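Local atomic coordinates of iron-chelator utilization protein (Thermobifida fusca TM51, PDB entry 4YHB), a protein that probably helps release iron from ferric siderophores by reducing it through a bound FAD cofactor. Residues L77-R80 and I85-D88; P234-L239 and F250-Y255. All blocks are in the same frame, centred on the assembly; numbering follows the deposited sequence.

Contact 1. Residues L77-R80 and I85-D88; sequences LNFR and IYRD. With FAD (flavin-adenine dinucleotide), chain C.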
loop_
_atom_site.group_PDB
_atom_site.type_symbol
_atom_site.label_atom_id
_atom_site.label_comp_id
_atom_site.label_asym_id
_atom_site.label_seq_id
_atom_site.Cartn_x
_atom_site.Cartn_y
_atom_site.Cartn_z
ATOM N N LEU A 77 -3.723 -0.312 22.948
ATOM C CA LEU A 77 -4.817 -0.066 23.890
ATOM C C LEU A 77 -5.731 1.110 23.539
ATOM O O LEU A 77 -6.821 1.242 24.108
ATOM C CB LEU A 77 -4.265 0.194 25.299
ATOM C CG LEU A 77 -3.529 -0.922 26.038
ATOM C CD1 LEU A 77 -3.390 -0.532 27.491
ATOM C CD2 LEU A 77 -4.250 -2.251 25.880
ATOM N N ASN A 78 -5.293 1.990 22.648
ATOM C CA ASN A 78 -6.034 3.234 22.491
ATOM C C ASN A 78 -6.516 3.526 21.077
ATOM O O ASN A 78 -6.620 4.686 20.687
ATOM C CB ASN A 78 -5.200 4.403 22.997
ATOM C CG ASN A 78 -3.946 4.625 22.177
ATOM O OD1 ASN A 78 -3.433 3.707 21.529
ATOM N ND2 ASN A 78 -3.437 5.848 22.210
ATOM N N PHE A 79 -6.834 2.472 20.332
ATOM C CA PHE A 79 -7.478 2.617 19.026
ATOM C C PHE A 79 -8.752 3.447 19.147
ATOM O O PHE A 79 -9.094 4.190 18.234
ATOM C CB PHE A 79 -7.828 1.249 18.424
ATOM C CG PHE A 79 -6.682 0.554 17.738
ATOM C CD1 PHE A 79 -5.874 1.228 16.834
ATOM C CD2 PHE A 79 -6.438 -0.789 17.979
ATOM C CE1 PHE A 79 -4.827 0.569 16.189
ATOM C CE2 PHE A 79 -5.404 -1.451 17.344
ATOM C CZ PHE A 79 -4.594 -0.773 16.449
ATOM N N ARG A 80 -9.459 3.330 20.275
ATOM C CA ARG A 80 -10.747 4.012 20.403
ATOM C C ARG A 80 -10.671 5.275 21.256
ATOM O O ARG A 80 -11.697 5.864 21.593
ATOM C CB ARG A 80 -11.799 3.054 20.975
ATOM C CG ARG A 80 -12.115 1.876 20.062
ATOM C CD ARG A 80 -12.813 0.736 20.804
ATOM N NE ARG A 80 -14.222 1.011 21.074
ATOM C CZ ARG A 80 -14.872 0.598 22.160
ATOM N NH1 ARG A 80 -14.244 -0.114 23.087
ATOM N NH2 ARG A 80 -16.155 0.892 22.321
ATOM N N ILE A 85 -5.742 9.787 15.211
ATOM C CA ILE A 85 -5.845 9.797 13.758
ATOM C C ILE A 85 -4.848 8.807 13.216
ATOM O O ILE A 85 -3.686 9.144 13.043
ATOM C CB ILE A 85 -5.551 11.183 13.156
ATOM C CG1 ILE A 85 -6.440 12.249 13.801
ATOM C CG2 ILE A 85 -5.764 11.153 11.611
ATOM C CD1 ILE A 85 -6.081 13.670 13.414
ATOM N N TYR A 86 -5.285 7.574 12.986
ATOM C CA TYR A 86 -4.371 6.574 12.469
ATOM C C TYR A 86 -4.904 6.057 11.138
ATOM O O TYR A 86 -6.118 6.018 10.923
ATOM C CB TYR A 86 -4.157 5.430 13.480
ATOM C CG TYR A 86 -5.403 4.640 13.821
ATOM C CD1 TYR A 86 -5.809 3.577 13.034
ATOM C CD2 TYR A 86 -6.170 4.960 14.940
ATOM C CE1 TYR A 86 -6.951 2.857 13.335
ATOM C CE2 TYR A 86 -7.322 4.246 15.246
ATOM C CZ TYR A 86 -7.705 3.198 14.438
ATOM O OH TYR A 86 -8.840 2.475 14.734
ATOM N N ARG A 87 -3.987 5.676 10.250
ATOM C CA ARG A 87 -4.326 5.234 8.895
ATOM C C ARG A 87 -3.296 4.215 8.434
ATOM O O ARG A 87 -2.126 4.301 8.817
ATOM C CB ARG A 87 -4.343 6.412 7.899
ATOM C CG ARG A 87 -5.188 7.626 8.292
ATOM C CD ARG A 87 -6.657 7.332 8.155
ATOM N NE ARG A 87 -7.495 8.520 8.301
ATOM C CZ ARG A 87 -8.179 8.830 9.401
ATOM N NH1 ARG A 87 -8.107 8.053 10.473
ATOM N NH2 ARG A 87 -8.942 9.918 9.422
ATOM N N ASP A 88 -3.725 3.273 7.592
ATOM C CA ASP A 88 -2.846 2.244 7.033
ATOM C C ASP A 88 -2.023 2.781 5.869
ATOM O O ASP A 88 -2.587 3.352 4.934
ATOM C CB ASP A 88 -3.660 1.060 6.510
ATOM C CG ASP A 88 -4.132 0.141 7.601
ATOM O OD1 ASP A 88 -4.091 0.529 8.788
ATOM O OD2 ASP A 88 -4.568 -0.977 7.266
HETATM P PA FAD C . -9.596 9.393 5.352
HETATM O O1A FAD C . -9.917 10.203 6.616
HETATM O O2A FAD C . -9.449 7.856 5.667
HETATM O O5B FAD C . -10.865 9.497 4.365
HETATM C C5B FAD C . -11.502 10.707 4.166
HETATM C C4B FAD C . -12.178 10.705 2.781
HETATM O O4B FAD C . -11.242 10.709 1.738
HETATM C C3B FAD C . -13.043 9.536 2.565
HETATM O O3B FAD C . -14.156 9.998 1.870
HETATM C C2B FAD C . -12.266 8.665 1.749
HETATM O O2B FAD C . -13.030 7.874 0.847
HETATM C C1B FAD C . -11.439 9.582 0.951
HETATM N N9A FAD C . -10.134 9.065 0.562
HETATM C C8A FAD C . -9.298 8.317 1.314
HETATM N N7A FAD C . -8.191 8.062 0.604
HETATM C C5A FAD C . -8.308 8.688 -0.591
HETATM C C6A FAD C . -7.495 8.788 -1.721
HETATM N N6A FAD C . -6.224 8.154 -1.735
HETATM N N1A FAD C . -7.918 9.495 -2.782
HETATM C C2A FAD C . -9.122 10.106 -2.772
HETATM N N3A FAD C . -9.925 10.031 -1.706
HETATM C C4A FAD C . -9.544 9.320 -0.621
HETATM N N1 FAD C . -2.499 4.899 0.814
HETATM C C2 FAD C . -1.419 5.524 0.343
HETATM O O2 FAD C . -1.515 6.661 -0.092
HETATM N N3 FAD C . -0.222 4.861 0.371
HETATM C C4 FAD C . -0.110 3.606 0.857
HETATM O O4 FAD C . 0.990 3.072 0.862
HETATM C C4X FAD C . -1.226 2.926 1.347
HETATM N N5 FAD C . -1.173 1.638 1.850
HETATM C C5X FAD C . -2.296 1.051 2.326
HETATM C C6 FAD C . -2.246 -0.247 2.844
HETATM C C7 FAD C . -3.273 -0.801 3.287
HETATM C C7M FAD C . -3.090 -2.231 3.829
HETATM C C8 FAD C . -4.416 -0.320 3.344
HETATM C C8M FAD C . -5.627 -1.036 3.874
HETATM C C9 FAD C . -4.641 0.948 2.879
HETATM C C9A FAD C . -3.553 1.839 2.281
HETATM N N10 FAD C . -3.580 3.065 1.783
HETATM C C10 FAD C . -2.450 3.635 1.310
HETATM C "C1'" FAD C . -4.859 3.807 1.736
HETATM C "C2'" FAD C . -5.040 4.732 2.899
HETATM O "O2'" FAD C . -5.046 4.008 4.065
HETATM C "C3'" FAD C . -6.390 5.506 2.697
HETATM O "O3'" FAD C . -6.315 6.145 1.462
HETATM C "C4'" FAD C . -6.785 6.420 3.826
HETATM O "O4'" FAD C . -8.128 6.652 3.787
HETATM C "C5'" FAD C . -6.089 7.790 3.775
HETATM O "O5'" FAD C . -6.176 8.498 4.988
HETATM P P FAD C . -6.875 9.915 4.923
HETATM O O1P FAD C . -6.847 10.358 6.403
HETATM O O2P FAD C . -6.140 10.655 3.773
HETATM O O3P FAD C . -8.404 10.164 4.611
HETATM O O HOH W 1 -11.020 3.281 16.084
#
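Phe-79 and Tyr-86 meet at an angle. Phe-79 CD1 sits over one face of the Tyr-86 ring, off centre, with CD1 3.6 Å from Tyr-86 CZ. The ring planes are inclined at 53°. A water bridges the same pair: it donates to Phe-79 O at 3.0 Å and pairs with Tyr-86 OH at 2.7 Å. Trp-57 also meets the Tyr-86 ring. Tyr-86 lies on strand 86-95 of the six-stranded antiparallel barrel that binds FAD. The Arg-87 that follows begins an Arg-x-Tyr-Thr sequence, as in flavin reductases of the ferredoxin reductase type. Its CB and CG pass the ester oxygen O5' of FAD, and CD comes to 3.4 Å from that O5'. The chain bends at chi2 (-73°), which carries the guanidinium to the pyrophosphate. Arg-87 NE donates to FAD O1P at 2.7 Å, and NH2 reaches O1A of the other phosphate at 3.0 Å. NH1 turns back to Tyr-86 O at 2.9 Å, approaching from above the carbonyl plane. A leucine in place of Arg-87 would probably leave the pyrophosphate charge without this mate. Asp-88 O accepts a hydrogen bond from the ribityl O2' hydroxyl of FAD, and Asp-88 OD1 is salt-bridged to Lys-55.

Contact 2. Residues P234-L239 and F250-Y255; sequences PIRRLL and FEVDGY. With FAD (flavin-adenine dinucleotide), chain C.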
loop_
_atom_site.group_PDB
_atom_site.type_symbol
_atom_site.label_atom_id
_atom_site.label_comp_id
_atom_site.label_asym_id
_atom_site.label_seq_id
_atom_site.Cartn_x
_atom_site.Cartn_y
_atom_site.Cartn_z
ATOM N N PRO A 234 -16.352 -6.322 -8.350
ATOM C CA PRO A 234 -16.526 -7.105 -9.573
ATOM C C PRO A 234 -15.269 -7.857 -9.989
ATOM O O PRO A 234 -15.406 -8.851 -10.691
ATOM C CB PRO A 234 -16.872 -6.048 -10.612
ATOM C CG PRO A 234 -16.308 -4.796 -10.081
ATOM C CD PRO A 234 -16.547 -4.886 -8.616
ATOM N N ILE A 235 -14.082 -7.387 -9.592
ATOM C CA ILE A 235 -12.832 -8.073 -9.899
ATOM C C ILE A 235 -12.750 -9.381 -9.126
ATOM O O ILE A 235 -12.369 -10.416 -9.675
ATOM C CB ILE A 235 -11.592 -7.170 -9.569
ATOM C CG1 ILE A 235 -11.523 -5.998 -10.547
ATOM C CG2 ILE A 235 -10.285 -7.968 -9.631
ATOM C CD1 ILE A 235 -10.471 -4.952 -10.218
ATOM N N ARG A 236 -13.111 -9.326 -7.846
ATOM C CA ARG A 236 -13.170 -10.514 -6.994
ATOM C C ARG A 236 -14.111 -11.561 -7.607
ATOM O O ARG A 236 -13.747 -12.725 -7.773
ATOM C CB ARG A 236 -13.626 -10.114 -5.585
ATOM C CG ARG A 236 -13.868 -11.251 -4.611
ATOM C CD ARG A 236 -14.328 -10.717 -3.237
ATOM N NE ARG A 236 -13.282 -9.966 -2.533
ATOM C CZ ARG A 236 -13.239 -8.637 -2.410
ATOM N NH1 ARG A 236 -14.183 -7.874 -2.944
ATOM N NH2 ARG A 236 -12.241 -8.064 -1.747
ATOM N N ARG A 237 -15.307 -11.109 -7.977
ATOM C CA ARG A 237 -16.337 -11.968 -8.552
ATOM C C ARG A 237 -15.863 -12.637 -9.843
ATOM O O ARG A 237 -16.072 -13.835 -10.051
ATOM C CB ARG A 237 -17.617 -11.167 -8.810
ATOM C CG ARG A 237 -18.396 -10.846 -7.557
ATOM C CD ARG A 237 -19.675 -10.045 -7.885
ATOM N NE ARG A 237 -19.435 -8.624 -8.125
ATOM C CZ ARG A 237 -19.983 -7.928 -9.110
ATOM N NH1 ARG A 237 -20.744 -8.536 -10.012
ATOM N NH2 ARG A 237 -19.712 -6.635 -9.216
ATOM N N LEU A 238 -15.188 -11.870 -10.687
ATOM C CA LEU A 238 -14.711 -12.374 -11.965
ATOM C C LEU A 238 -13.689 -13.490 -11.760
ATOM O O LEU A 238 -13.707 -14.502 -12.460
ATOM C CB LEU A 238 -14.112 -11.231 -12.778
ATOM C CG LEU A 238 -13.802 -11.496 -14.244
ATOM C CD1 LEU A 238 -15.092 -11.774 -15.012
ATOM C CD2 LEU A 238 -13.071 -10.304 -14.823
ATOM N N LEU A 239 -12.807 -13.303 -10.784
ATOM C CA LEU A 239 -11.780 -14.291 -10.478
ATOM C C LEU A 239 -12.382 -15.574 -9.918
ATOM O O LEU A 239 -11.937 -16.673 -10.244
ATOM C CB LEU A 239 -10.767 -13.717 -9.485
ATOM C CG LEU A 239 -9.966 -12.516 -9.994
ATOM C CD1 LEU A 239 -9.149 -11.886 -8.868
ATOM C CD2 LEU A 239 -9.062 -12.937 -11.134
ATOM N N PHE A 250 -5.412 -15.941 -5.983
ATOM C CA PHE A 250 -5.492 -14.490 -5.973
ATOM C C PHE A 250 -5.633 -13.898 -4.587
ATOM O O PHE A 250 -5.883 -14.599 -3.606
ATOM C CB PHE A 250 -6.659 -14.010 -6.841
ATOM C CG PHE A 250 -8.018 -14.313 -6.265
ATOM C CD1 PHE A 250 -8.652 -13.411 -5.425
ATOM C CD2 PHE A 250 -8.667 -15.501 -6.575
ATOM C CE1 PHE A 250 -9.903 -13.693 -4.897
ATOM C CE2 PHE A 250 -9.910 -15.788 -6.055
ATOM C CZ PHE A 250 -10.535 -14.884 -5.216
ATOM N N GLU A 251 -5.460 -12.585 -4.534
ATOM C CA GLU A 251 -5.771 -11.791 -3.363
ATOM C C GLU A 251 -6.393 -10.502 -3.872
ATOM O O GLU A 251 -5.905 -9.919 -4.841
ATOM C CB GLU A 251 -4.515 -11.518 -2.537
ATOM C CG GLU A 251 -4.766 -11.435 -1.061
ATOM C CD GLU A 251 -5.085 -12.784 -0.456
ATOM O OE1 GLU A 251 -6.282 -13.149 -0.427
ATOM O OE2 GLU A 251 -4.138 -13.465 0.004
ATOM N N VAL A 252 -7.478 -10.072 -3.243
ATOM C CA VAL A 252 -8.118 -8.813 -3.608
ATOM C C VAL A 252 -8.361 -8.030 -2.330
ATOM O O VAL A 252 -9.093 -8.486 -1.451
ATOM C CB VAL A 252 -9.439 -9.032 -4.353
ATOM C CG1 VAL A 252 -10.196 -7.723 -4.481
ATOM C CG2 VAL A 252 -9.176 -9.632 -5.718
ATOM N N ASP A 253 -7.731 -6.865 -2.214
ATOM C CA ASP A 253 -7.695 -6.160 -0.931
ATOM C C ASP A 253 -8.138 -4.717 -1.126
ATOM O O ASP A 253 -7.468 -3.935 -1.810
ATOM C CB ASP A 253 -6.282 -6.228 -0.326
ATOM C CG ASP A 253 -6.270 -6.026 1.196
ATOM O OD1 ASP A 253 -7.307 -5.629 1.764
ATOM O OD2 ASP A 253 -5.216 -6.260 1.827
ATOM N N GLY A 254 -9.282 -4.377 -0.551
ATOM C CA GLY A 254 -9.774 -3.013 -0.587
ATOM C C GLY A 254 -9.014 -2.121 0.381
ATOM O O GLY A 254 -9.102 -2.312 1.595
ATOM N N TYR A 255 -8.300 -1.127 -0.153
ATOM C CA TYR A 255 -7.439 -0.253 0.652
ATOM C C TYR A 255 -8.153 1.004 1.161
ATOM O O TYR A 255 -7.758 1.620 2.149
ATOM C CB TYR A 255 -6.202 0.146 -0.164
ATOM C CG TYR A 255 -5.079 -0.871 -0.096
ATOM C CD1 TYR A 255 -5.305 -2.158 0.387
ATOM C CD2 TYR A 255 -3.786 -0.534 -0.471
ATOM C CE1 TYR A 255 -4.276 -3.089 0.468
ATOM C CE2 TYR A 255 -2.746 -1.467 -0.395
ATOM C CZ TYR A 255 -3.002 -2.736 0.067
ATOM O OH TYR A 255 -1.980 -3.653 0.149
HETATM P PA FAD C . -9.596 9.393 5.352
HETATM O O1A FAD C . -9.917 10.203 6.616
HETATM O O2A FAD C . -9.449 7.856 5.667
HETATM O O5B FAD C . -10.865 9.497 4.365
HETATM C C5B FAD C . -11.502 10.707 4.166
HETATM C C4B FAD C . -12.178 10.705 2.781
HETATM O O4B FAD C . -11.242 10.709 1.738
HETATM C C3B FAD C . -13.043 9.536 2.565
HETATM O O3B FAD C . -14.156 9.998 1.870
HETATM C C2B FAD C . -12.266 8.665 1.749
HETATM O O2B FAD C . -13.030 7.874 0.847
HETATM C C1B FAD C . -11.439 9.582 0.951
HETATM N N9A FAD C . -10.134 9.065 0.562
HETATM C C8A FAD C . -9.298 8.317 1.314
HETATM N N7A FAD C . -8.191 8.062 0.604
HETATM C C5A FAD C . -8.308 8.688 -0.591
HETATM C C6A FAD C . -7.495 8.788 -1.721
HETATM N N6A FAD C . -6.224 8.154 -1.735
HETATM N N1A FAD C . -7.918 9.495 -2.782
HETATM C C2A FAD C . -9.122 10.106 -2.772
HETATM N N3A FAD C . -9.925 10.031 -1.706
HETATM C C4A FAD C . -9.544 9.320 -0.621
HETATM N N1 FAD C . -2.499 4.899 0.814
HETATM C C2 FAD C . -1.419 5.524 0.343
HETATM O O2 FAD C . -1.515 6.661 -0.092
HETATM N N3 FAD C . -0.222 4.861 0.371
HETATM C C4 FAD C . -0.110 3.606 0.857
HETATM O O4 FAD C . 0.990 3.072 0.862
HETATM C C4X FAD C . -1.226 2.926 1.347
HETATM N N5 FAD C . -1.173 1.638 1.850
HETATM C C5X FAD C . -2.296 1.051 2.326
HETATM C C6 FAD C . -2.246 -0.247 2.844
HETATM C C7 FAD C . -3.273 -0.801 3.287
HETATM C C7M FAD C . -3.090 -2.231 3.829
HETATM C C8 FAD C . -4.416 -0.320 3.344
HETATM C C8M FAD C . -5.627 -1.036 3.874
HETATM C C9 FAD C . -4.641 0.948 2.879
HETATM C C9A FAD C . -3.553 1.839 2.281
HETATM N N10 FAD C . -3.580 3.065 1.783
HETATM C C10 FAD C . -2.450 3.635 1.310
HETATM C "C1'" FAD C . -4.859 3.807 1.736
HETATM C "C2'" FAD C . -5.040 4.732 2.899
HETATM O "O2'" FAD C . -5.046 4.008 4.065
HETATM C "C3'" FAD C . -6.390 5.506 2.697
HETATM O "O3'" FAD C . -6.315 6.145 1.462
HETATM C "C4'" FAD C . -6.785 6.420 3.826
HETATM O "O4'" FAD C . -8.128 6.652 3.787
HETATM C "C5'" FAD C . -6.089 7.790 3.775
HETATM O "O5'" FAD C . -6.176 8.498 4.988
HETATM P P FAD C . -6.875 9.915 4.923
HETATM O O1P FAD C . -6.847 10.358 6.403
HETATM O O2P FAD C . -6.140 10.655 3.773
HETATM O O3P FAD C . -8.404 10.164 4.611
#
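Helix 234-239 runs nearly antiparallel to strand 250-255, at 166° with the segment axes 9.1 Å apart, and the backbones come closest at Arg-236 and Val-252. Phe-250 and Val-252 both point toward the helix and make the strand's share of the contact, while Glu-251 and Asp-253 point away.

Arg-236 slants across to the strand at Val-252. Its CG lies opposite the backbone N (chi1 174°), and a bend at chi3 turns the guanidinium over Val-252. Val-252 CG1 presses on one face of that group, toward its rim, 3.4 Å from Arg-236 NH2. The same NH2 makes a weak, bent hydrogen bond to Val-252 O at 3.2 Å. One residue thus meets the guanidinium with both a methyl and a carbonyl.

Leu-239 covers Phe-250. Its CB makes a CH-pi contact 4.1 Å from the ring centroid, 15° off the ring normal. Its CD1 touches Phe-250 CG at 3.7 Å and also reaches Val-252 CG2 at 3.9 Å. Leu-239 therefore ties the two strand side chains together. Ile-235 adds a looser methyl contact to Val-252. Val-223 on the neighbouring strand 221-226 touches both Leu-239 and Phe-250, so this apolar patch continues across the sheet.

Asp-253 OD1 is hydrogen-bonded to ND1 of His-265, a zinc ligand. At the end of the segment the Tyr-255 ring lies with one face over the dimethylbenzene part of the flavin. FAD C7 sits over the ring centre, 3.5 Å above its plane.

Strand 221-226, helix 229-241 and strand 250-256 make a beta-alpha-beta crossover at the edge of the parallel five-stranded sheet, as in the nucleotide-binding domain of ferredoxin reductase-like proteins.

Contact 1 packs a loop on a strand of the barrel that binds FAD, and contact 2 packs a helix on the edge strand of the parallel sheet. Their centres are 26 Å apart, and their nearest atoms are about 6 Å apart. The flavin lies between them. Asp-88 CB is 3.5 Å from FAD C8 on one face of the isoalloxazine, and Tyr-255 CG is 3.5 Å from that C8 on the opposite face. A second bridge is His-265, which helps bind zinc with His-53 and His-266: it touches the Asp-88 side chain and is hydrogen-bonded to Asp-253. The zinc is about 9 Å from the Phe-79 side chain and about 13 Å from that of Arg-236.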